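Local structure of peruvianin-I (Thevetia peruviana, 6ORM) at residues Ser95-Glu106 against Val118-Ile129; Leu79-Asn90 against Pro131-Asn139. The protein is a germin-like protein of laticifers with proteolytic activity, classed as a cysteine peptidase. All coordinates share one frame; numbering follows the deposited sequence.

Interaction 1: residues Ser95-Glu106 against Val118-Ile129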
loop_
_atom_site.group_PDB
_atom_site.type_symbol
_atom_site.label_atom_id
_atom_site.label_comp_id
_atom_site.label_asym_id
_atom_site.label_seq_id
_atom_site.Cartn_x
_atom_site.Cartn_y
_atom_site.Cartn_z
ATOM N N SER A 95 17.471 0.811 0.030
ATOM C CA SER A 95 18.572 0.483 0.927
ATOM C C SER A 95 19.236 1.771 1.385
ATOM O O SER A 95 19.719 2.551 0.558
ATOM C CB SER A 95 19.590 -0.435 0.247
ATOM O OG SER A 95 20.633 -0.774 1.145
ATOM N N LEU A 96 19.262 1.986 2.697
ATOM C CA LEU A 96 19.946 3.117 3.309
ATOM C C LEU A 96 21.225 2.586 3.950
ATOM O O LEU A 96 21.174 1.868 4.955
ATOM C CB LEU A 96 19.044 3.807 4.331
ATOM C CG LEU A 96 19.558 5.078 5.013
ATOM C CD1 LEU A 96 20.056 6.091 3.990
ATOM C CD2 LEU A 96 18.461 5.685 5.875
ATOM N N VAL A 97 22.362 2.934 3.360
ATOM C CA VAL A 97 23.659 2.417 3.781
ATOM C C VAL A 97 24.277 3.377 4.789
ATOM O O VAL A 97 24.295 4.592 4.567
ATOM C CB VAL A 97 24.591 2.230 2.571
ATOM C CG1 VAL A 97 26.007 1.913 3.028
ATOM C CG2 VAL A 97 24.063 1.140 1.657
ATOM N N MET A 98 24.764 2.840 5.908
ATOM C CA MET A 98 25.579 3.608 6.842
ATOM C C MET A 98 26.957 2.974 6.943
ATOM O O MET A 98 27.083 1.820 7.370
ATOM C CB MET A 98 24.954 3.696 8.235
ATOM C CG MET A 98 25.826 4.525 9.180
ATOM S SD MET A 98 25.081 4.970 10.759
ATOM C CE MET A 98 24.934 3.360 11.531
ATOM N N ALA A 99 27.985 3.733 6.571
ATOM C CA ALA A 99 29.361 3.299 6.757
ATOM C C ALA A 99 29.773 3.502 8.209
ATOM O O ALA A 99 29.484 4.539 8.810
ATOM C CB ALA A 99 30.298 4.075 5.830
ATOM N N THR A 100 30.430 2.492 8.780
ATOM C CA THR A 100 30.881 2.555 10.167
ATOM C C THR A 100 32.368 2.291 10.362
ATOM O O THR A 100 32.905 2.683 11.405
ATOM C CB THR A 100 30.088 1.566 11.036
ATOM O OG1 THR A 100 30.260 0.236 10.531
ATOM C CG2 THR A 100 28.604 1.919 11.026
ATOM N N GLU A 101 33.049 1.652 9.413
ATOM C CA GLU A 101 34.473 1.379 9.543
ATOM C C GLU A 101 35.102 1.396 8.158
ATOM O O GLU A 101 34.511 0.895 7.199
ATOM C CB GLU A 101 34.717 0.031 10.232
ATOM C CG GLU A 101 36.100 -0.560 10.009
ATOM C CD GLU A 101 36.164 -2.034 10.367
ATOM O OE1 GLU A 101 35.890 -2.877 9.479
ATOM O OE2 GLU A 101 36.485 -2.346 11.536
ATOM N N GLY A 102 36.294 1.980 8.057
ATOM C CA GLY A 102 36.979 2.020 6.782
ATOM C C GLY A 102 36.357 3.042 5.846
ATOM O O GLY A 102 35.648 3.966 6.257
ATOM N N GLU A 103 36.631 2.863 4.556
ATOM C CA GLU A 103 36.170 3.780 3.524
ATOM C C GLU A 103 35.772 3.003 2.281
ATOM O O GLU A 103 36.470 2.072 1.870
ATOM C CB GLU A 103 37.233 4.817 3.146
ATOM C CG GLU A 103 37.617 5.755 4.261
ATOM C CD GLU A 103 38.572 6.828 3.790
ATOM O OE1 GLU A 103 38.761 6.956 2.560
ATOM O OE2 GLU A 103 39.134 7.538 4.649
ATOM N N ILE A 104 34.646 3.393 1.685
ATOM C CA ILE A 104 34.068 2.664 0.567
ATOM C C ILE A 104 33.677 3.630 -0.540
ATOM O O ILE A 104 33.374 4.803 -0.296
ATOM C CB ILE A 104 32.836 1.837 0.993
ATOM C CG1 ILE A 104 31.816 2.734 1.700
ATOM C CG2 ILE A 104 33.243 0.680 1.875
ATOM C CD1 ILE A 104 30.567 2.012 2.156
ATOM N N LEU A 105 33.685 3.120 -1.770
ATOM C CA LEU A 105 32.984 3.750 -2.881
ATOM C C LEU A 105 31.615 3.094 -2.998
ATOM O O LEU A 105 31.523 1.875 -3.167
ATOM C CB LEU A 105 33.762 3.600 -4.187
ATOM C CG LEU A 105 34.909 4.569 -4.469
ATOM C CD1 LEU A 105 35.390 4.402 -5.906
ATOM C CD2 LEU A 105 34.489 6.008 -4.195
ATOM N N GLU A 106 30.560 3.896 -2.888
ATOM C CA GLU A 106 29.186 3.420 -2.953
ATOM C C GLU A 106 28.481 4.130 -4.099
ATOM O O GLU A 106 28.513 5.361 -4.177
ATOM C CB GLU A 106 28.463 3.676 -1.627
ATOM C CG GLU A 106 27.026 3.193 -1.583
ATOM C CD GLU A 106 26.915 1.700 -1.371
ATOM O OE1 GLU A 106 27.830 1.114 -0.753
ATOM O OE2 GLU A 106 25.907 1.114 -1.818
ATOM N N VAL A 118 27.667 8.197 -7.482
ATOM C CA VAL A 118 28.692 7.505 -6.711
ATOM C C VAL A 118 29.388 8.500 -5.792
ATOM O O VAL A 118 29.651 9.643 -6.178
ATOM C CB VAL A 118 29.703 6.799 -7.644
ATOM C CG1 VAL A 118 30.323 7.795 -8.621
ATOM C CG2 VAL A 118 30.778 6.076 -6.845
ATOM N N LYS A 119 29.672 8.066 -4.567
ATOM C CA LYS A 119 30.359 8.896 -3.589
ATOM C C LYS A 119 31.275 8.019 -2.750
ATOM O O LYS A 119 31.018 6.827 -2.557
ATOM C CB LYS A 119 29.381 9.639 -2.668
ATOM C CG LYS A 119 28.573 10.737 -3.343
ATOM C CD LYS A 119 29.452 11.886 -3.812
ATOM C CE LYS A 119 30.070 12.635 -2.646
ATOM N NZ LYS A 119 30.892 13.794 -3.105
ATOM N N ARG A 120 32.355 8.622 -2.264
ATOM C CA ARG A 120 33.202 7.984 -1.268
ATOM C C ARG A 120 32.590 8.194 0.111
ATOM O O ARG A 120 32.215 9.316 0.466
ATOM C CB ARG A 120 34.618 8.558 -1.326
ATOM C CG ARG A 120 35.624 7.856 -0.426
ATOM C CD ARG A 120 35.758 8.558 0.917
ATOM N NE ARG A 120 36.158 9.957 0.772
ATOM C CZ ARG A 120 37.385 10.413 0.995
ATOM N NH1 ARG A 120 38.344 9.582 1.382
ATOM N NH2 ARG A 120 37.655 11.702 0.835
ATOM N N LEU A 121 32.476 7.112 0.881
ATOM C CA LEU A 121 31.899 7.143 2.219
ATOM C C LEU A 121 32.959 6.825 3.265
ATOM O O LEU A 121 33.800 5.943 3.065
ATOM C CB LEU A 121 30.741 6.146 2.357
ATOM C CG LEU A 121 29.613 6.107 1.322
ATOM C CD1 LEU A 121 28.486 5.200 1.808
ATOM C CD2 LEU A 121 29.089 7.494 1.011
ATOM N N THR A 122 32.929 7.569 4.373
ATOM C CA THR A 122 33.740 7.291 5.554
ATOM C C THR A 122 32.790 7.069 6.733
ATOM O O THR A 122 31.592 7.348 6.596
ATOM C CB THR A 122 34.725 8.440 5.807
ATOM O OG1 THR A 122 34.012 9.601 6.251
ATOM C CG2 THR A 122 35.500 8.771 4.536
ATOM N N PRO A 123 33.255 6.565 7.882
ATOM C CA PRO A 123 32.324 6.222 8.970
ATOM C C PRO A 123 31.409 7.382 9.350
ATOM O O PRO A 123 31.855 8.518 9.524
ATOM C CB PRO A 123 33.260 5.845 10.123
ATOM C CG PRO A 123 34.478 5.334 9.449
ATOM C CD PRO A 123 34.642 6.195 8.232
ATOM N N GLY A 124 30.112 7.084 9.474
ATOM C CA GLY A 124 29.093 8.071 9.758
ATOM C C GLY A 124 28.259 8.459 8.554
ATOM O O GLY A 124 27.116 8.909 8.718
ATOM N N ASP A 125 28.818 8.309 7.354
ATOM C CA ASP A 125 28.133 8.696 6.126
ATOM C C ASP A 125 26.915 7.811 5.862
ATOM O O ASP A 125 26.893 6.617 6.176
ATOM C CB ASP A 125 29.091 8.601 4.927
ATOM C CG ASP A 125 29.902 9.865 4.692
ATOM O OD1 ASP A 125 29.369 11.008 4.795
ATOM O OD2 ASP A 125 31.104 9.693 4.391
ATOM N N LEU A 126 25.890 8.413 5.266
ATOM C CA LEU A 126 24.724 7.684 4.799
ATOM C C LEU A 126 24.635 7.833 3.290
ATOM O O LEU A 126 25.032 8.857 2.728
ATOM C CB LEU A 126 23.425 8.182 5.442
ATOM C CG LEU A 126 23.318 8.141 6.963
ATOM C CD1 LEU A 126 22.086 8.906 7.376
ATOM C CD2 LEU A 126 23.261 6.705 7.461
ATOM N N PHE A 127 24.113 6.797 2.645
ATOM C CA PHE A 127 23.913 6.802 1.203
ATOM C C PHE A 127 22.654 6.000 0.917
ATOM O O PHE A 127 22.503 4.887 1.430
ATOM C CB PHE A 127 25.126 6.208 0.479
ATOM C CG PHE A 127 25.134 6.456 -1.005
ATOM C CD1 PHE A 127 24.551 5.549 -1.875
ATOM C CD2 PHE A 127 25.736 7.586 -1.530
ATOM C CE1 PHE A 127 24.563 5.767 -3.242
ATOM C CE2 PHE A 127 25.751 7.811 -2.896
ATOM C CZ PHE A 127 25.163 6.902 -3.752
ATOM N N ILE A 128 21.755 6.561 0.112
ATOM C CA ILE A 128 20.444 5.969 -0.139
ATOM C C ILE A 128 20.429 5.362 -1.537
ATOM O O ILE A 128 20.847 6.003 -2.509
ATOM C CB ILE A 128 19.311 6.997 0.049
ATOM C CG1 ILE A 128 17.947 6.335 -0.159
ATOM C CG2 ILE A 128 19.491 8.210 -0.864
ATOM C CD1 ILE A 128 17.559 5.374 0.955
ATOM N N ILE A 129 19.983 4.115 -1.627
ATOM C CA ILE A 129 19.829 3.381 -2.880
ATOM C C ILE A 129 18.335 3.212 -3.144
ATOM O O ILE A 129 17.646 2.557 -2.353
ATOM C CB ILE A 129 20.529 2.014 -2.829
ATOM C CG1 ILE A 129 22.048 2.179 -2.788
ATOM C CG2 ILE A 129 20.117 1.149 -4.014
ATOM C CD1 ILE A 129 22.687 1.427 -1.661
#
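A buried acid doubles back over an aromatic ring: E106 sets its CG 3.4 Å from F127 CD1, while its own carbonyl O lies over one face of that ring, toward the rim. The E106 chain leaves the backbone with CG opposite N and then bends at chi2 (78°), which carries the carboxylate past the ring to I129, whose CD1 meets OE2; just beyond the contact, T137 is probably the partner of OE1. Next to it L121 fills the space between the two strand pairs. L121 CB touches I104 CG1 at 3.6 Å, L121 CD1 rests against E106 CB at 3.8 Å, and A99 and V97 close over it. Residues L96, M98, L126 and I128 point to the other side of their sheet, where M98 CB and L126 CD2 come within 3.5 Å. These are two antiparallel strand pairs of the cupin barrel, 95-101 with 126-129 and 104-106 with 118-121, their register offset by one residue. V97 with F127 and I104 with L121 bond both ways, V97 N to F127 O at 2.7 Å. A type II turn, T122 to D125, reverses the second segment; D125 OD2 accepts T122 N at 2.8 Å with its anti lone pair, and OD1 bonds S40 of the second subunit. E103 OE1 meets R120 NH1 at 2.9 Å, a salt bridge in the guanidinium plane but 46° out of the carboxylate plane. T122 CG2 runs alongside the E103 chain. Were E103 an alanine, the R120 guanidinium would probably lose this mate and be freer to swing, and T122 CG2 would lose its neighbour. The E103-R120 ion pair thus lies at the turn end, on the partly exposed side, whereas the E106 carboxylate, among apolar side chains, probably depends on a polar partner beyond the contact.

Interaction 2: residues Leu79-Asn90 against Pro131-Asn139; sequences LLPGGSTQFRTN and PGLMHFTVN
The site that holds manganese in classical germins, through three histidines and a glutamate, by the germin sequence pattern probably corresponds to R88, N90, S95 and H135, of which only H135 is a germin ligand type. Its ring lies beneath R88 O, which sits 3.1 Å above the plane of the H135 imidazole, near the rim. H135 ND1 donates to L133 O in the ring plane at 3.0 Å, fixing the ring's rotation, and N90 OD1 approaches H135 CE1 at 3.1 Å. A water links N90 N to L133 O. With its chain extended, R88 points away from the ring, and R88 NE bonds T85 O at 2.6 Å. T85 OG1 works twice, accepting T137 N at 2.8 Å and donating to Q86 O; chi1 of 62° sets it between the backbone N and the carbonyl carbon, where it can reach both. F87 CE1 lies 3.8 Å from F136 CD2, the side chains running alongside with ring planes at 89°, and M134 SD makes an oblique Met-aromatic contact with F87. Farther along, N139 N bonds G83 O at 2.9 Å behind the type II turn L80-G83, while its side-chain ND2 serves G143 O and, weakly, L80 O. Backbone pairing thus breaks off between T85 and R88, where the T85 hydroxyl stands in for a carbonyl, and the arginine and amide beside H135 are consistent with loss of the germin type of metal site.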
loop_
_atom_site.group_PDB
_atom_site.type_symbol
_atom_site.label_atom_id
_atom_site.label_comp_id
_atom_site.label_asym_id
_atom_site.label_seq_id
_atom_site.Cartn_x
_atom_site.Cartn_y
_atom_site.Cartn_z
ATOM N N LEU A 79 33.804 -5.831 4.080
ATOM C CA LEU A 79 34.623 -5.989 2.887
ATOM C C LEU A 79 36.081 -6.099 3.306
ATOM O O LEU A 79 36.604 -5.207 3.983
ATOM C CB LEU A 79 34.431 -4.813 1.930
ATOM C CG LEU A 79 33.105 -4.718 1.175
ATOM C CD1 LEU A 79 32.995 -3.380 0.459
ATOM C CD2 LEU A 79 32.965 -5.870 0.189
ATOM N N LEU A 80 36.727 -7.194 2.911
ATOM C CA LEU A 80 38.165 -7.308 3.061
ATOM C C LEU A 80 38.852 -6.224 2.234
ATOM O O LEU A 80 38.229 -5.609 1.364
ATOM C CB LEU A 80 38.631 -8.693 2.619
ATOM C CG LEU A 80 38.108 -9.871 3.441
ATOM C CD1 LEU A 80 38.463 -11.186 2.769
ATOM C CD2 LEU A 80 38.665 -9.819 4.856
ATOM N N PRO A 81 40.130 -5.951 2.502
ATOM C CA PRO A 81 40.890 -5.069 1.609
ATOM C C PRO A 81 40.789 -5.549 0.168
ATOM O O PRO A 81 40.870 -6.746 -0.115
ATOM C CB PRO A 81 42.319 -5.171 2.148
ATOM C CG PRO A 81 42.141 -5.479 3.597
ATOM C CD PRO A 81 40.915 -6.348 3.686
ATOM N N GLY A 82 40.594 -4.602 -0.747
ATOM C CA GLY A 82 40.370 -4.932 -2.138
ATOM C C GLY A 82 39.021 -5.544 -2.445
ATOM O O GLY A 82 38.754 -5.859 -3.611
ATOM N N GLY A 83 38.161 -5.726 -1.440
ATOM C CA GLY A 83 36.902 -6.394 -1.666
ATOM C C GLY A 83 35.859 -5.484 -2.287
ATOM O O GLY A 83 35.914 -4.257 -2.193
ATOM N N SER A 84 34.890 -6.115 -2.942
ATOM C CA SER A 84 33.792 -5.388 -3.556
ATOM C C SER A 84 32.575 -6.297 -3.595
ATOM O O SER A 84 32.682 -7.521 -3.481
ATOM C CB SER A 84 34.151 -4.890 -4.962
ATOM O OG SER A 84 33.743 -5.813 -5.953
ATOM N N THR A 85 31.412 -5.679 -3.767
ATOM C CA THR A 85 30.145 -6.395 -3.774
ATOM C C THR A 85 29.779 -6.939 -5.143
ATOM O O THR A 85 28.830 -7.725 -5.239
ATOM C CB THR A 85 29.016 -5.471 -3.311
ATOM O OG1 THR A 85 28.906 -4.373 -4.226
ATOM C CG2 THR A 85 29.298 -4.933 -1.917
ATOM N N GLN A 86 30.493 -6.524 -6.195
ATOM C CA GLN A 86 30.068 -6.707 -7.579
ATOM C C GLN A 86 28.796 -5.884 -7.765
ATOM O O GLN A 86 28.404 -5.129 -6.868
ATOM C CB GLN A 86 29.843 -8.182 -7.934
ATOM C CG GLN A 86 30.879 -9.150 -7.351
ATOM C CD GLN A 86 32.297 -8.881 -7.820
ATOM O OE1 GLN A 86 32.714 -9.352 -8.876
ATOM N NE2 GLN A 86 33.053 -8.132 -7.024
ATOM N N PHE A 87 28.178 -5.957 -8.936
ATOM C CA PHE A 87 26.942 -5.224 -9.174
ATOM C C PHE A 87 25.758 -6.017 -8.633
ATOM O O PHE A 87 25.562 -7.181 -8.993
ATOM C CB PHE A 87 26.780 -4.934 -10.664
ATOM C CG PHE A 87 27.899 -4.107 -11.232
ATOM C CD1 PHE A 87 28.053 -2.781 -10.861
ATOM C CD2 PHE A 87 28.803 -4.658 -12.124
ATOM C CE1 PHE A 87 29.082 -2.014 -11.379
ATOM C CE2 PHE A 87 29.831 -3.896 -12.650
ATOM C CZ PHE A 87 29.974 -2.572 -12.272
ATOM N N ARG A 88 24.963 -5.380 -7.771
ATOM C CA ARG A 88 23.886 -6.068 -7.076
ATOM C C ARG A 88 22.624 -5.217 -7.087
ATOM O O ARG A 88 22.667 -4.002 -7.298
ATOM C CB ARG A 88 24.285 -6.409 -5.630
ATOM C CG ARG A 88 25.314 -7.530 -5.533
ATOM C CD ARG A 88 25.596 -7.938 -4.094
ATOM N NE ARG A 88 26.812 -8.742 -4.003
ATOM C CZ ARG A 88 26.846 -10.001 -3.577
ATOM N NH1 ARG A 88 25.730 -10.600 -3.183
ATOM N NH2 ARG A 88 27.997 -10.660 -3.538
ATOM N N THR A 89 21.493 -5.882 -6.854
ATOM C CA THR A 89 20.214 -5.221 -6.655
ATOM C C THR A 89 19.555 -5.740 -5.385
ATOM O O THR A 89 19.808 -6.865 -4.945
ATOM C CB THR A 89 19.247 -5.445 -7.834
ATOM O OG1 THR A 89 18.912 -6.838 -7.924
ATOM C CG2 THR A 89 19.863 -4.973 -9.147
ATOM N N ASN A 90 18.712 -4.894 -4.797
ATOM C CA ASN A 90 17.747 -5.307 -3.784
ATOM C C ASN A 90 16.364 -5.162 -4.401
ATOM O O ASN A 90 15.791 -4.061 -4.391
ATOM C CB ASN A 90 17.874 -4.460 -2.515
ATOM C CG ASN A 90 19.233 -4.604 -1.858
ATOM O OD1 ASN A 90 20.024 -3.661 -1.832
ATOM N ND2 ASN A 90 19.513 -5.789 -1.325
ATOM N N PRO A 131 14.815 1.699 -4.636
ATOM C CA PRO A 131 14.500 0.263 -4.698
ATOM C C PRO A 131 14.799 -0.339 -6.064
ATOM O O PRO A 131 14.442 0.221 -7.104
ATOM C CB PRO A 131 13.000 0.216 -4.381
ATOM C CG PRO A 131 12.495 1.585 -4.712
ATOM C CD PRO A 131 13.620 2.514 -4.361
ATOM N N GLY A 132 15.460 -1.496 -6.050
ATOM C CA GLY A 132 15.663 -2.287 -7.242
ATOM C C GLY A 132 16.799 -1.844 -8.134
ATOM O O GLY A 132 17.107 -2.543 -9.108
ATOM N N LEU A 133 17.435 -0.712 -7.841
ATOM C CA LEU A 133 18.428 -0.154 -8.746
ATOM C C LEU A 133 19.784 -0.814 -8.533
ATOM O O LEU A 133 20.186 -1.102 -7.402
ATOM C CB LEU A 133 18.542 1.359 -8.553
ATOM C CG LEU A 133 17.296 2.179 -8.897
ATOM C CD1 LEU A 133 17.645 3.657 -9.030
ATOM C CD2 LEU A 133 16.634 1.659 -10.171
ATOM N N MET A 134 20.480 -1.050 -9.642
ATOM C CA MET A 134 21.801 -1.663 -9.615
ATOM C C MET A 134 22.767 -0.795 -8.821
ATOM O O MET A 134 22.810 0.424 -9.000
ATOM C CB MET A 134 22.298 -1.852 -11.050
ATOM C CG MET A 134 23.652 -2.521 -11.211
ATOM S SD MET A 134 23.954 -2.909 -12.948
ATOM C CE MET A 134 23.740 -1.290 -13.685
ATOM N N HIS A 135 23.537 -1.424 -7.935
ATOM C CA HIS A 135 24.445 -0.691 -7.066
ATOM C C HIS A 135 25.672 -1.543 -6.773
ATOM O O HIS A 135 25.749 -2.716 -7.149
ATOM C CB HIS A 135 23.754 -0.265 -5.762
ATOM C CG HIS A 135 23.250 -1.408 -4.939
ATOM N ND1 HIS A 135 21.985 -1.935 -5.092
ATOM C CD2 HIS A 135 23.838 -2.123 -3.952
ATOM C CE1 HIS A 135 21.816 -2.925 -4.234
ATOM N NE2 HIS A 135 22.924 -3.058 -3.529
ATOM N N PHE A 136 26.636 -0.933 -6.083
ATOM C CA PHE A 136 27.881 -1.607 -5.747
ATOM C C PHE A 136 28.533 -0.901 -4.570
ATOM O O PHE A 136 28.243 0.262 -4.278
ATOM C CB PHE A 136 28.850 -1.637 -6.935
ATOM C CG PHE A 136 29.299 -0.271 -7.384
ATOM C CD1 PHE A 136 30.375 0.363 -6.775
ATOM C CD2 PHE A 136 28.649 0.378 -8.419
ATOM C CE1 PHE A 136 30.780 1.617 -7.184
ATOM C CE2 PHE A 136 29.055 1.632 -8.834
ATOM C CZ PHE A 136 30.120 2.250 -8.217
ATOM N N THR A 137 29.438 -1.623 -3.915
ATOM C CA THR A 137 30.344 -1.059 -2.928
ATOM C C THR A 137 31.740 -1.605 -3.182
ATOM O O THR A 137 31.907 -2.801 -3.437
ATOM C CB THR A 137 29.911 -1.399 -1.493
ATOM O OG1 THR A 137 28.511 -1.138 -1.331
ATOM C CG2 THR A 137 30.691 -0.570 -0.496
ATOM N N VAL A 138 32.739 -0.725 -3.132
ATOM C CA VAL A 138 34.139 -1.113 -3.255
ATOM C C VAL A 138 34.893 -0.570 -2.051
ATOM O O VAL A 138 34.717 0.591 -1.668
ATOM C CB VAL A 138 34.770 -0.606 -4.570
ATOM C CG1 VAL A 138 36.234 -1.033 -4.666
ATOM C CG2 VAL A 138 33.984 -1.113 -5.773
ATOM N N ASN A 139 35.734 -1.414 -1.456
ATOM C CA ASN A 139 36.603 -1.012 -0.356
ATOM C C ASN A 139 37.789 -0.226 -0.910
ATOM O O ASN A 139 38.607 -0.775 -1.652
ATOM C CB ASN A 139 37.073 -2.249 0.407
ATOM C CG ASN A 139 37.825 -1.910 1.680
ATOM O OD1 ASN A 139 38.160 -0.754 1.936
ATOM N ND2 ASN A 139 38.097 -2.928 2.489
HETATM O O HOH W 1 40.708 -2.207 -0.078
HETATM O O HOH W 2 18.904 -2.308 -5.214
#

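Interaction 1 is nested within the chain loop closed by interaction 2, and their centres are about 11 Å apart. Strands 104-109 and 135-139 are neighbours in one sheet, so L105 N and V138 O probably bond at 2.7 Å. The two also meet where E106 OE1 lies against T137 OG1, a probable hydrogen bond whose 2.4 Å length is doubtful. Around the position that corresponds to the germin metal site, S95 OG of interaction 1 stands 4.2 Å from N90 OD1 and 5.7 Å from H135 NE2 of interaction 2; nothing here locates the peptidase active site. Both contacts touch the second subunit, interaction 1 by a shared sheet and salt bridge, interaction 2 by packing of P131 and L133.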